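Local coordinates for putative secreted endoglycosylceramidase (Rhodococcus hoagii, PDB 6JYZ), which probably hydrolyses the bond between the sugar chain and the ceramide of glycosphingolipids whose ceramide carries galactose, at residues A[79-84]-A[119-124]; A[43-48]-A[360-365]; A[277-282]-A[318-323]; A[257-262]-A[284-289]. All coordinates share one frame; numbering follows the deposited sequence.

From the N terminus, 43-48 comes first and its partner 360-365 last, so contact 2 closes the longest loop and the other three contacts nest inside it. Contact 1 (79-84 with 119-124) closes early, joining neighbouring parallel strands of the (beta/alpha)8 barrel. It touches contact 2 directly, Arg83 NH1 lying 2.8 Å from Asn46 OD1. Contacts 3 and 4 open after contact 1 has closed and cross each other: along the chain the order is 257-262, 277-282, 284-289, 318-323. Contact 4 pairs two further barrel strands, and contact 3 ties the loop between them to helix 307-321; the two touch through Tyr321, Leu282 and Phe262.

Contact 1. Residues A[79-84]-A[119-124]; sequences FDVVRL and YTVLDM
Two neighbouring parallel strands of the GH5 (beta/alpha)8 barrel, 81-84 and 119-124, are joined by five backbone hydrogen bonds, their axes inclined at 22°. Tyr119 N donates to Asp80 O, Val82 N to Tyr119 O (2.9 Å), Val121 N to Val82 O (2.8 Å), Leu84 N to Val121 O and Asp123 N to Leu84 O. Val82 bonds both Tyr119 and Val121, and Leu84 both Val121 and Asp123, as each such residue does in a parallel pair. Val81, Arg83, Tyr119 and Val121 face the barrel interior, where Val81 CG2 meets Val121 CG2 at 4.1 Å. The Tyr119 ring turns an edge to Asp80 O and sends its hydroxyl to Pro23 O. Val82, Thr120, Leu84 and Leu122 point outward, the last three against helix 100-115: Val82 CG1 lies beside Thr120 OG1 (3.5 Å), and Leu84 CB rests on Thr120 CG2 (3.9 Å). Arg83 runs extended, with CG opposite its backbone N (chi1 -177°), which carries the guanidinium past Asp123. There carboxylate and guanidinium are stacked, planes 10° apart, in a salt bridge of charge alone: OD2 of Asp123 lies over the guanidinium centre and no N-H points at it. Its 3.2 Å from Arg83 CZ is doubtful, the place of OD2, which Asn85 ND2 also binds, being less sure. NH1 and NH2 bond Asn46 OD1 and Asn221 OD1, and the group makes salt bridges with Asp218, Glu263 and Glu329. Such a polar cluster at the C-terminal ends of the barrel strands is where the active-site cleft of family 5 glycosidases lies.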
# COMPACT_ATOMS: atom_id res chain seq x y z
N PHE A 79 -11.74 -3.16 7.68
CA PHE A 79 -10.92 -3.11 6.46
C PHE A 79 -11.35 -4.16 5.46
O PHE A 79 -11.68 -5.30 5.83
CB PHE A 79 -9.48 -3.40 6.87
CG PHE A 79 -8.84 -2.42 7.79
CD1 PHE A 79 -9.42 -1.19 8.08
CD2 PHE A 79 -7.59 -2.70 8.33
CE1 PHE A 79 -8.76 -0.27 8.91
CE2 PHE A 79 -6.97 -1.80 9.18
CZ PHE A 79 -7.54 -0.58 9.45
N ASP A 80 -11.34 -3.79 4.18
CA ASP A 80 -11.64 -4.71 3.11
C ASP A 80 -10.50 -4.84 2.08
O ASP A 80 -10.71 -5.46 1.06
CB ASP A 80 -12.94 -4.37 2.37
CG ASP A 80 -12.86 -3.08 1.61
OD1 ASP A 80 -11.80 -2.41 1.65
OD2 ASP A 80 -13.88 -2.75 0.91
N VAL A 81 -9.32 -4.35 2.45
CA VAL A 81 -8.14 -4.57 1.59
C VAL A 81 -6.94 -4.60 2.51
O VAL A 81 -6.89 -4.02 3.58
CB VAL A 81 -8.00 -3.44 0.53
CG1 VAL A 81 -7.54 -2.12 1.13
CG2 VAL A 81 -7.07 -3.85 -0.61
N VAL A 82 -5.92 -5.30 2.01
CA VAL A 82 -4.58 -5.27 2.60
C VAL A 82 -3.58 -5.02 1.47
O VAL A 82 -3.72 -5.55 0.37
CB VAL A 82 -4.26 -6.60 3.29
CG1 VAL A 82 -4.42 -7.78 2.38
CG2 VAL A 82 -2.85 -6.64 3.82
N ARG A 83 -2.62 -4.15 1.75
CA ARG A 83 -1.45 -4.00 0.87
C ARG A 83 -0.37 -4.88 1.50
O ARG A 83 0.20 -4.56 2.53
CB ARG A 83 -1.08 -2.52 0.73
CG ARG A 83 0.10 -2.34 -0.26
CD ARG A 83 0.25 -0.87 -0.58
NE ARG A 83 1.39 -0.56 -1.44
CZ ARG A 83 2.50 0.07 -1.05
NH1 ARG A 83 2.80 0.28 0.23
NH2 ARG A 83 3.33 0.49 -2.03
N LEU A 84 -0.17 -6.03 0.84
CA LEU A 84 0.73 -7.06 1.37
C LEU A 84 2.14 -6.78 0.84
O LEU A 84 2.38 -6.88 -0.38
CB LEU A 84 0.18 -8.42 0.94
CG LEU A 84 0.89 -9.59 1.61
CD1 LEU A 84 0.53 -9.71 3.10
CD2 LEU A 84 0.51 -10.86 0.89
N TYR A 119 -9.69 -8.11 0.29
CA TYR A 119 -8.92 -8.24 -0.94
C TYR A 119 -7.44 -7.94 -0.68
O TYR A 119 -7.09 -7.22 0.25
CB TYR A 119 -9.40 -7.19 -1.95
CG TYR A 119 -10.75 -7.44 -2.57
CD1 TYR A 119 -10.83 -8.20 -3.72
CD2 TYR A 119 -11.91 -6.83 -2.10
CE1 TYR A 119 -12.03 -8.42 -4.37
CE2 TYR A 119 -13.12 -7.01 -2.75
CZ TYR A 119 -13.17 -7.84 -3.86
OH TYR A 119 -14.39 -8.01 -4.50
N THR A 120 -6.56 -8.48 -1.53
CA THR A 120 -5.13 -8.27 -1.40
C THR A 120 -4.54 -7.55 -2.59
O THR A 120 -4.72 -7.97 -3.74
CB THR A 120 -4.43 -9.61 -1.25
OG1 THR A 120 -4.88 -10.25 -0.06
CG2 THR A 120 -2.92 -9.46 -1.10
N VAL A 121 -3.78 -6.48 -2.31
CA VAL A 121 -2.88 -5.88 -3.27
C VAL A 121 -1.51 -6.48 -3.01
O VAL A 121 -0.99 -6.41 -1.89
CB VAL A 121 -2.84 -4.35 -3.11
CG1 VAL A 121 -1.69 -3.76 -3.92
CG2 VAL A 121 -4.16 -3.72 -3.47
N LEU A 122 -0.91 -7.09 -4.05
CA LEU A 122 0.46 -7.60 -3.93
C LEU A 122 1.42 -6.46 -4.25
O LEU A 122 1.45 -5.99 -5.38
CB LEU A 122 0.67 -8.75 -4.92
CG LEU A 122 -0.24 -9.98 -4.66
CD1 LEU A 122 -0.01 -10.97 -5.77
CD2 LEU A 122 0.10 -10.59 -3.32
N ASP A 123 2.19 -6.06 -3.24
CA ASP A 123 3.10 -4.92 -3.40
C ASP A 123 4.55 -5.39 -3.37
O ASP A 123 5.00 -5.89 -2.35
CB ASP A 123 2.82 -3.93 -2.25
CG ASP A 123 3.95 -3.00 -1.92
OD1 ASP A 123 4.72 -2.59 -2.79
OD2 ASP A 123 4.10 -2.71 -0.69
N MET A 124 5.23 -5.19 -4.50
CA MET A 124 6.66 -5.52 -4.57
C MET A 124 7.38 -4.41 -3.83
O MET A 124 7.65 -3.34 -4.41
CB MET A 124 7.06 -5.62 -6.03
CG MET A 124 8.44 -6.25 -6.24
SD MET A 124 8.48 -8.06 -5.85
CE MET A 124 7.47 -8.71 -7.17

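Contact 2. Residues A[43-48]-A[360-365]; sequences RGANVN and WSWTQA
Asn46 and Trp360 share the broadest touch: the amide carbon CG of Asn46 comes within 3.4 Å of Trp360 CE3, CB of Asn46 lies 3.5 Å from the same atom, and the amide and indole planes stand 49° apart. The side chains cross at about a right angle, CG of Asn46 set opposite its carbonyl carbon (chi1 -75°) to lie against the indole. Bonds from OD1 to Arg83 and Asn85 and from ND2 to Gly328 O and Trp359 O hold the amide's rotation. A cis peptide joins Trp360 to Ser361, a feature known at this place in clan GH-A hydrolases. Beyond it Trp362 N donates to Asn46 O (2.8 Å, 162°), the one direct hydrogen bond. Trp362 CB packs on Val47 CG2 at 3.8 Å, while its indole NE1 bonds Asp70 OD1. Waters bridge Asn48 to the loop: one accepts from Asn48 N and Thr363 N, another from Asn48 ND2 and Ala365 N, and a third donates to Asn48 OD1 and bonds Thr363 OG1; ND2 also bonds Tyr53 OH. Strand 38-47 meets the loop after strand 356-359, with strand 81-86 and helix 68-75 against Val47, the helix also against Trp362, and strand 326-330 against Asn46 and Trp360.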
# COMPACT_ATOMS: atom_id res chain seq x y z
N ARG A 43 -10.39 0.03 1.53
CA ARG A 43 -9.74 0.73 2.64
C ARG A 43 -9.18 -0.27 3.59
O ARG A 43 -9.87 -1.23 4.01
CB ARG A 43 -10.80 1.61 3.30
CG ARG A 43 -11.08 2.74 2.29
CD ARG A 43 -11.93 3.80 2.94
NE ARG A 43 -12.22 4.86 1.97
CZ ARG A 43 -13.07 5.79 2.32
NH1 ARG A 43 -13.61 5.76 3.54
NH2 ARG A 43 -13.42 6.69 1.44
N GLY A 44 -7.93 -0.07 4.00
CA GLY A 44 -7.31 -1.07 4.88
C GLY A 44 -5.92 -0.62 5.28
O GLY A 44 -5.68 0.58 5.47
N ALA A 45 -5.01 -1.59 5.38
CA ALA A 45 -3.68 -1.29 5.95
C ALA A 45 -2.61 -2.07 5.15
O ALA A 45 -2.87 -3.10 4.52
CB ALA A 45 -3.60 -1.71 7.42
N ASN A 46 -1.40 -1.53 5.23
CA ASN A 46 -0.18 -2.22 4.85
C ASN A 46 0.19 -3.29 5.90
O ASN A 46 0.16 -3.03 7.11
CB ASN A 46 0.98 -1.23 4.73
CG ASN A 46 0.88 -0.40 3.47
OD1 ASN A 46 1.46 -0.80 2.44
ND2 ASN A 46 0.15 0.70 3.48
N VAL A 47 0.58 -4.46 5.38
CA VAL A 47 0.95 -5.60 6.23
C VAL A 47 2.30 -6.14 5.73
O VAL A 47 2.35 -6.61 4.58
CB VAL A 47 -0.15 -6.67 6.13
CG1 VAL A 47 0.29 -7.97 6.79
CG2 VAL A 47 -1.46 -6.14 6.79
N ASN A 48 3.31 -6.06 6.56
CA ASN A 48 4.67 -6.39 6.15
C ASN A 48 5.16 -7.74 6.70
O ASN A 48 6.35 -8.00 6.56
CB ASN A 48 5.63 -5.28 6.52
CG ASN A 48 5.91 -5.24 7.99
OD1 ASN A 48 5.26 -5.93 8.77
ND2 ASN A 48 6.92 -4.45 8.40
N TRP A 360 -0.29 3.14 6.57
CA TRP A 360 1.03 2.59 6.97
C TRP A 360 1.06 2.74 8.51
O TRP A 360 1.19 3.89 8.95
CB TRP A 360 2.19 3.35 6.31
CG TRP A 360 3.48 2.66 6.64
CD1 TRP A 360 4.26 2.84 7.76
CD2 TRP A 360 4.05 1.55 5.91
NE1 TRP A 360 5.30 1.94 7.74
CE2 TRP A 360 5.16 1.12 6.65
CE3 TRP A 360 3.72 0.91 4.73
CZ2 TRP A 360 5.97 0.04 6.21
CZ3 TRP A 360 4.48 -0.18 4.32
CH2 TRP A 360 5.58 -0.58 5.05
N SER A 361 0.98 1.68 9.29
CA SER A 361 0.92 0.28 8.87
C SER A 361 0.25 -0.54 9.96
O SER A 361 0.02 -0.06 11.09
CB SER A 361 2.30 -0.25 8.60
OG SER A 361 3.03 -0.33 9.80
N TRP A 362 -0.02 -1.80 9.65
CA TRP A 362 -0.66 -2.71 10.61
C TRP A 362 0.23 -2.96 11.79
O TRP A 362 -0.23 -2.83 12.96
CB TRP A 362 -1.01 -3.99 9.86
CG TRP A 362 -1.68 -5.01 10.74
CD1 TRP A 362 -1.19 -6.21 11.11
CD2 TRP A 362 -2.99 -4.89 11.26
NE1 TRP A 362 -2.10 -6.83 11.93
CE2 TRP A 362 -3.21 -6.05 12.01
CE3 TRP A 362 -3.98 -3.90 11.19
CZ2 TRP A 362 -4.40 -6.24 12.74
CZ3 TRP A 362 -5.16 -4.07 11.92
CH2 TRP A 362 -5.34 -5.24 12.68
N THR A 363 1.47 -3.42 11.57
CA THR A 363 2.39 -3.69 12.69
C THR A 363 3.80 -3.29 12.28
O THR A 363 4.22 -3.48 11.12
CB THR A 363 2.47 -5.19 13.09
OG1 THR A 363 2.64 -6.01 11.96
CG2 THR A 363 1.21 -5.67 13.81
N GLN A 364 4.58 -2.82 13.23
CA GLN A 364 6.03 -2.61 13.09
C GLN A 364 6.68 -3.32 14.28
O GLN A 364 6.32 -3.00 15.42
CB GLN A 364 6.31 -1.13 13.06
CG GLN A 364 7.82 -0.88 12.91
CD GLN A 364 8.10 0.54 12.57
OE1 GLN A 364 8.55 1.32 13.43
NE2 GLN A 364 7.89 0.88 11.31
N ALA A 365 7.65 -4.19 14.01
CA ALA A 365 8.31 -4.96 15.07
C ALA A 365 9.51 -4.20 15.60
O ALA A 365 9.98 -3.18 15.12
CB ALA A 365 8.83 -6.21 14.44
O HOH W 1 2.62 -4.25 8.89
O HOH W 2 8.24 -4.59 11.13
O HOH W 3 5.36 -6.64 11.35

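Contact 3. Residues A[277-282]-A[318-323]; sequences PPRHYL and ADWYGA
Tyr321 and Pro277 form the tight inner part of this contact, Arg279 and Trp320 its outer side, laid against solvent. The phenol OH of Tyr321 donates to Pro277 O over 2.7 Å, in the carbonyl plane and on a lone pair, and the proline ring crosses the tyrosine at about a right angle, its CD 3.3 Å from Tyr321 OH. Leu282 CD2 adds an apolar touch at 4.3 Å from Tyr321 CE1. On the exposed but closely stacked side Arg279 lies over one face of Trp320. Its CG sits over the six-membered ring, 3.4 Å from the centroid, in a CH-pi contact; farther along, the chain bends at chi3 (-67°), bringing the guanidinium flat onto the indole, planes 8° apart, as an off-centre cation-pi partner of the five-membered ring. The same group is pinned by an N-H: Arg279 NH1 donates to Trp320 O at 2.9 Å, with the oxygen in the guanidinium plane, and this probably fixes its rotation. Only the other flank is loose, joined by a water whose oxygen lies 3.0 Å from Tyr321 O and also near Leu282 O; it has more acceptors in reach than protons. Gly322, with positive phi, ends helix 307-321 in a Schellman motif just past the tyrosine. The 277-282 loop, carrying a 3-10 turn at 279-281, is thereby wedged between that helix and helix 230-251, which Pro278, Tyr281 and Leu282 touch, while Tyr321 passes inward to the Phe262 and Phe289 rings at the ends of strands 259-262 and 287-289.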
# COMPACT_ATOMS: atom_id res chain seq x y z
N PRO A 277 5.17 9.49 -14.42
CA PRO A 277 5.50 8.53 -15.47
C PRO A 277 4.66 8.74 -16.72
O PRO A 277 3.43 8.83 -16.63
CB PRO A 277 5.21 7.15 -14.81
CG PRO A 277 5.51 7.45 -13.33
CD PRO A 277 4.90 8.83 -13.14
N PRO A 278 5.24 8.90 -17.91
CA PRO A 278 4.45 9.26 -19.08
C PRO A 278 3.34 8.26 -19.35
O PRO A 278 3.50 7.06 -19.22
CB PRO A 278 5.50 9.29 -20.18
CG PRO A 278 6.79 9.73 -19.45
CD PRO A 278 6.72 9.04 -18.12
N ARG A 279 2.20 8.81 -19.73
CA ARG A 279 0.97 8.05 -19.97
C ARG A 279 1.15 6.94 -20.95
O ARG A 279 0.49 5.88 -20.78
CB ARG A 279 -0.08 8.93 -20.72
CG ARG A 279 -0.66 9.99 -19.83
CD ARG A 279 -1.92 10.59 -20.48
NE ARG A 279 -1.94 11.40 -21.69
CZ ARG A 279 -2.93 12.28 -21.87
NH1 ARG A 279 -3.90 12.37 -20.96
NH2 ARG A 279 -2.96 13.06 -22.94
N HIS A 280 1.95 7.10 -22.00
CA HIS A 280 2.03 6.06 -23.00
C HIS A 280 2.57 4.76 -22.40
O HIS A 280 2.29 3.66 -22.90
CB HIS A 280 2.87 6.49 -24.21
CG HIS A 280 4.37 6.48 -24.00
ND1 HIS A 280 5.15 7.50 -23.43
CD2 HIS A 280 5.20 5.50 -24.33
CE1 HIS A 280 6.42 7.09 -23.51
NE2 HIS A 280 6.46 5.89 -23.98
N TYR A 281 3.36 4.80 -21.33
CA TYR A 281 3.86 3.60 -20.68
C TYR A 281 2.77 2.85 -19.91
O TYR A 281 3.02 1.67 -19.58
CB TYR A 281 4.97 3.99 -19.71
CG TYR A 281 6.26 4.46 -20.33
CD1 TYR A 281 6.96 3.68 -21.25
CD2 TYR A 281 6.79 5.70 -19.97
CE1 TYR A 281 8.20 4.07 -21.76
CE2 TYR A 281 8.04 6.10 -20.43
CZ TYR A 281 8.71 5.26 -21.30
OH TYR A 281 9.96 5.59 -21.81
N LEU A 282 1.68 3.52 -19.55
CA LEU A 282 0.60 3.01 -18.69
C LEU A 282 -0.69 2.91 -19.50
O LEU A 282 -1.75 3.00 -18.89
CB LEU A 282 0.44 3.90 -17.46
CG LEU A 282 1.45 3.81 -16.31
CD1 LEU A 282 1.71 2.40 -15.81
CD2 LEU A 282 2.69 4.63 -16.52
N ALA A 318 -4.43 11.58 -11.38
CA ALA A 318 -5.14 10.35 -11.78
C ALA A 318 -6.06 10.64 -12.95
O ALA A 318 -6.17 9.82 -13.88
CB ALA A 318 -5.95 9.82 -10.59
N ASP A 319 -6.68 11.80 -12.97
CA ASP A 319 -7.55 12.15 -14.10
C ASP A 319 -6.78 12.31 -15.39
O ASP A 319 -7.28 11.94 -16.46
CB ASP A 319 -8.33 13.41 -13.73
CG ASP A 319 -9.13 13.96 -14.89
OD1 ASP A 319 -10.18 13.31 -15.17
OD2 ASP A 319 -8.66 14.93 -15.54
N TRP A 320 -5.54 12.78 -15.32
CA TRP A 320 -4.71 12.84 -16.52
C TRP A 320 -4.48 11.46 -17.12
O TRP A 320 -4.44 11.27 -18.35
CB TRP A 320 -3.39 13.56 -16.19
CG TRP A 320 -2.42 13.65 -17.34
CD1 TRP A 320 -2.60 14.45 -18.45
CD2 TRP A 320 -1.13 13.05 -17.40
NE1 TRP A 320 -1.44 14.36 -19.20
CE2 TRP A 320 -0.57 13.46 -18.63
CE3 TRP A 320 -0.45 12.09 -16.63
CZ2 TRP A 320 0.71 13.07 -19.06
CZ3 TRP A 320 0.82 11.73 -17.03
CH2 TRP A 320 1.40 12.21 -18.22
N TYR A 321 -4.31 10.43 -16.28
CA TYR A 321 -4.18 9.08 -16.71
C TYR A 321 -5.52 8.45 -17.08
O TYR A 321 -5.53 7.31 -17.59
CB TYR A 321 -3.56 8.17 -15.64
CG TYR A 321 -2.11 8.43 -15.36
CD1 TYR A 321 -1.14 7.99 -16.27
CD2 TYR A 321 -1.73 9.05 -14.20
CE1 TYR A 321 0.22 8.15 -15.96
CE2 TYR A 321 -0.38 9.25 -13.89
CZ TYR A 321 0.57 8.78 -14.79
OH TYR A 321 1.90 8.94 -14.45
N GLY A 322 -6.62 9.11 -16.74
CA GLY A 322 -7.95 8.51 -16.91
C GLY A 322 -8.15 7.33 -15.98
O GLY A 322 -8.98 6.47 -16.28
N ALA A 323 -7.44 7.30 -14.86
CA ALA A 323 -7.37 6.11 -14.01
C ALA A 323 -7.96 6.39 -12.64
O ALA A 323 -7.90 7.53 -12.15
CB ALA A 323 -5.91 5.74 -13.83
O HOH W 4 -3.06 5.86 -18.48

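Contact 4. Residues A[257-262]-A[284-289]; sequences PHLVIF and DPLVVF
The Phe262 ring has Phe289 CA over one face, 4.2 Å from its centroid in a CH-pi contact, while Val287 CB and Val288 O approach it obliquely. The two phenylalanine rings meet neither stacked nor edge-to-face: their planes are 43° apart, and Phe262 CE2 comes to 3.5 Å from Phe289 CD1. Phe262 reaches over its neighbouring strand because CG stands between its own N and carbonyl carbon (chi1 73°), so that CE1 also packs on Val287 CB (3.9 Å). Behind the rings, strands 259-262 and 287-289 run parallel, their axes 29° apart. Val260 N donates to Leu286 O, with a nearly straight N-H that comes from above the carbonyl plane; Val288 N donates to Val260 O (2.8 Å), and Phe262 N to Val288 O (3.0 Å). Val260, Val287 and the phenylalanines share the side of the pair toward helix 230-251. On the other side Ile261 and Val288 lie side by side, CG1 of the first 4.1 Å from CB of the second, and Leu259 CD1 touches Val288 CG2. Leu286, just before the strand, packs with CB on Leu259 CD2 and with CD1 on Pro257 CB (3.8 Å). Its backbone N is held by Asp284 OD1 in an Asx turn, which together with a type I turn from Asp284 to Val287 leads the chain into the second strand; Asp284 OD2 pairs with Arg249. Strand 259-262, helix 268-271 and strand 287-289 make up a beta-alpha-beta unit, the repeating element of the (beta/alpha)8 barrel of family 5 hydrolases.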
# COMPACT_ATOMS: atom_id res chain seq x y z
N PRO A 257 -7.29 -10.50 -16.43
CA PRO A 257 -6.38 -9.39 -16.11
C PRO A 257 -6.77 -8.72 -14.80
O PRO A 257 -7.90 -8.32 -14.61
CB PRO A 257 -6.55 -8.43 -17.30
CG PRO A 257 -7.93 -8.73 -17.80
CD PRO A 257 -8.11 -10.23 -17.62
N HIS A 258 -5.80 -8.63 -13.91
CA HIS A 258 -5.96 -7.91 -12.66
C HIS A 258 -5.54 -6.45 -12.78
O HIS A 258 -4.95 -6.04 -13.78
CB HIS A 258 -5.19 -8.64 -11.55
CG HIS A 258 -5.70 -10.03 -11.26
ND1 HIS A 258 -5.71 -11.10 -12.22
CD2 HIS A 258 -6.22 -10.50 -10.11
CE1 HIS A 258 -6.20 -12.20 -11.57
NE2 HIS A 258 -6.47 -11.84 -10.30
N LEU A 259 -5.82 -5.67 -11.74
CA LEU A 259 -5.43 -4.23 -11.79
C LEU A 259 -3.93 -4.07 -11.65
O LEU A 259 -3.26 -4.88 -11.01
CB LEU A 259 -6.10 -3.49 -10.63
CG LEU A 259 -7.60 -3.39 -10.65
CD1 LEU A 259 -8.22 -2.49 -9.60
CD2 LEU A 259 -8.38 -3.76 -11.86
N VAL A 260 -3.46 -3.00 -12.28
CA VAL A 260 -2.03 -2.65 -12.20
C VAL A 260 -1.95 -1.37 -11.41
O VAL A 260 -2.43 -0.33 -11.90
CB VAL A 260 -1.43 -2.54 -13.58
CG1 VAL A 260 -0.06 -1.87 -13.40
CG2 VAL A 260 -1.26 -3.96 -14.15
N ILE A 261 -1.35 -1.42 -10.23
CA ILE A 261 -1.25 -0.26 -9.36
C ILE A 261 0.17 0.26 -9.57
O ILE A 261 1.16 -0.46 -9.41
CB ILE A 261 -1.50 -0.73 -7.93
CG1 ILE A 261 -3.00 -1.11 -7.83
CG2 ILE A 261 -1.15 0.35 -6.92
CD1 ILE A 261 -3.32 -1.94 -6.57
N PHE A 262 0.28 1.53 -9.99
CA PHE A 262 1.59 2.09 -10.32
C PHE A 262 1.75 3.40 -9.57
O PHE A 262 0.79 4.12 -9.28
CB PHE A 262 1.77 2.29 -11.82
CG PHE A 262 0.97 3.43 -12.37
CD1 PHE A 262 -0.37 3.30 -12.73
CD2 PHE A 262 1.56 4.69 -12.57
CE1 PHE A 262 -1.08 4.41 -13.17
CE2 PHE A 262 0.84 5.76 -13.02
CZ PHE A 262 -0.49 5.64 -13.34
N ASP A 284 -2.94 0.85 -20.40
CA ASP A 284 -3.70 -0.38 -20.17
C ASP A 284 -4.89 0.10 -19.39
O ASP A 284 -4.77 0.93 -18.47
CB ASP A 284 -2.82 -1.35 -19.33
CG ASP A 284 -3.52 -2.64 -18.91
OD1 ASP A 284 -4.52 -2.60 -18.15
OD2 ASP A 284 -3.10 -3.71 -19.41
N PRO A 285 -6.12 -0.40 -19.66
CA PRO A 285 -7.30 0.18 -19.05
C PRO A 285 -7.46 -0.12 -17.57
O PRO A 285 -8.30 0.52 -16.94
CB PRO A 285 -8.49 -0.43 -19.86
CG PRO A 285 -7.87 -1.65 -20.41
CD PRO A 285 -6.41 -1.35 -20.75
N LEU A 286 -6.67 -1.05 -17.03
CA LEU A 286 -6.81 -1.41 -15.63
C LEU A 286 -5.72 -0.82 -14.75
O LEU A 286 -5.54 -1.30 -13.62
CB LEU A 286 -6.87 -2.95 -15.47
CG LEU A 286 -7.94 -3.61 -16.32
CD1 LEU A 286 -7.92 -5.14 -16.09
CD2 LEU A 286 -9.31 -3.06 -16.02
N VAL A 287 -5.06 0.24 -15.22
CA VAL A 287 -4.09 0.87 -14.31
C VAL A 287 -4.78 1.75 -13.28
O VAL A 287 -5.87 2.30 -13.50
CB VAL A 287 -3.05 1.71 -15.11
CG1 VAL A 287 -2.22 0.81 -16.03
CG2 VAL A 287 -3.67 2.91 -15.85
N VAL A 288 -4.12 1.89 -12.13
CA VAL A 288 -4.59 2.65 -10.97
C VAL A 288 -3.40 3.46 -10.46
O VAL A 288 -2.34 2.88 -10.18
CB VAL A 288 -5.10 1.68 -9.89
CG1 VAL A 288 -5.38 2.45 -8.60
CG2 VAL A 288 -6.33 0.89 -10.38
N PHE A 289 -3.57 4.78 -10.37
CA PHE A 289 -2.49 5.65 -9.90
C PHE A 289 -2.44 5.68 -8.38
O PHE A 289 -3.48 5.87 -7.71
CB PHE A 289 -2.75 7.05 -10.46
CG PHE A 289 -1.66 8.05 -10.11
CD1 PHE A 289 -0.32 7.75 -10.34
CD2 PHE A 289 -1.96 9.26 -9.50
CE1 PHE A 289 0.70 8.66 -9.99
CE2 PHE A 289 -0.92 10.16 -9.17
CZ PHE A 289 0.37 9.85 -9.40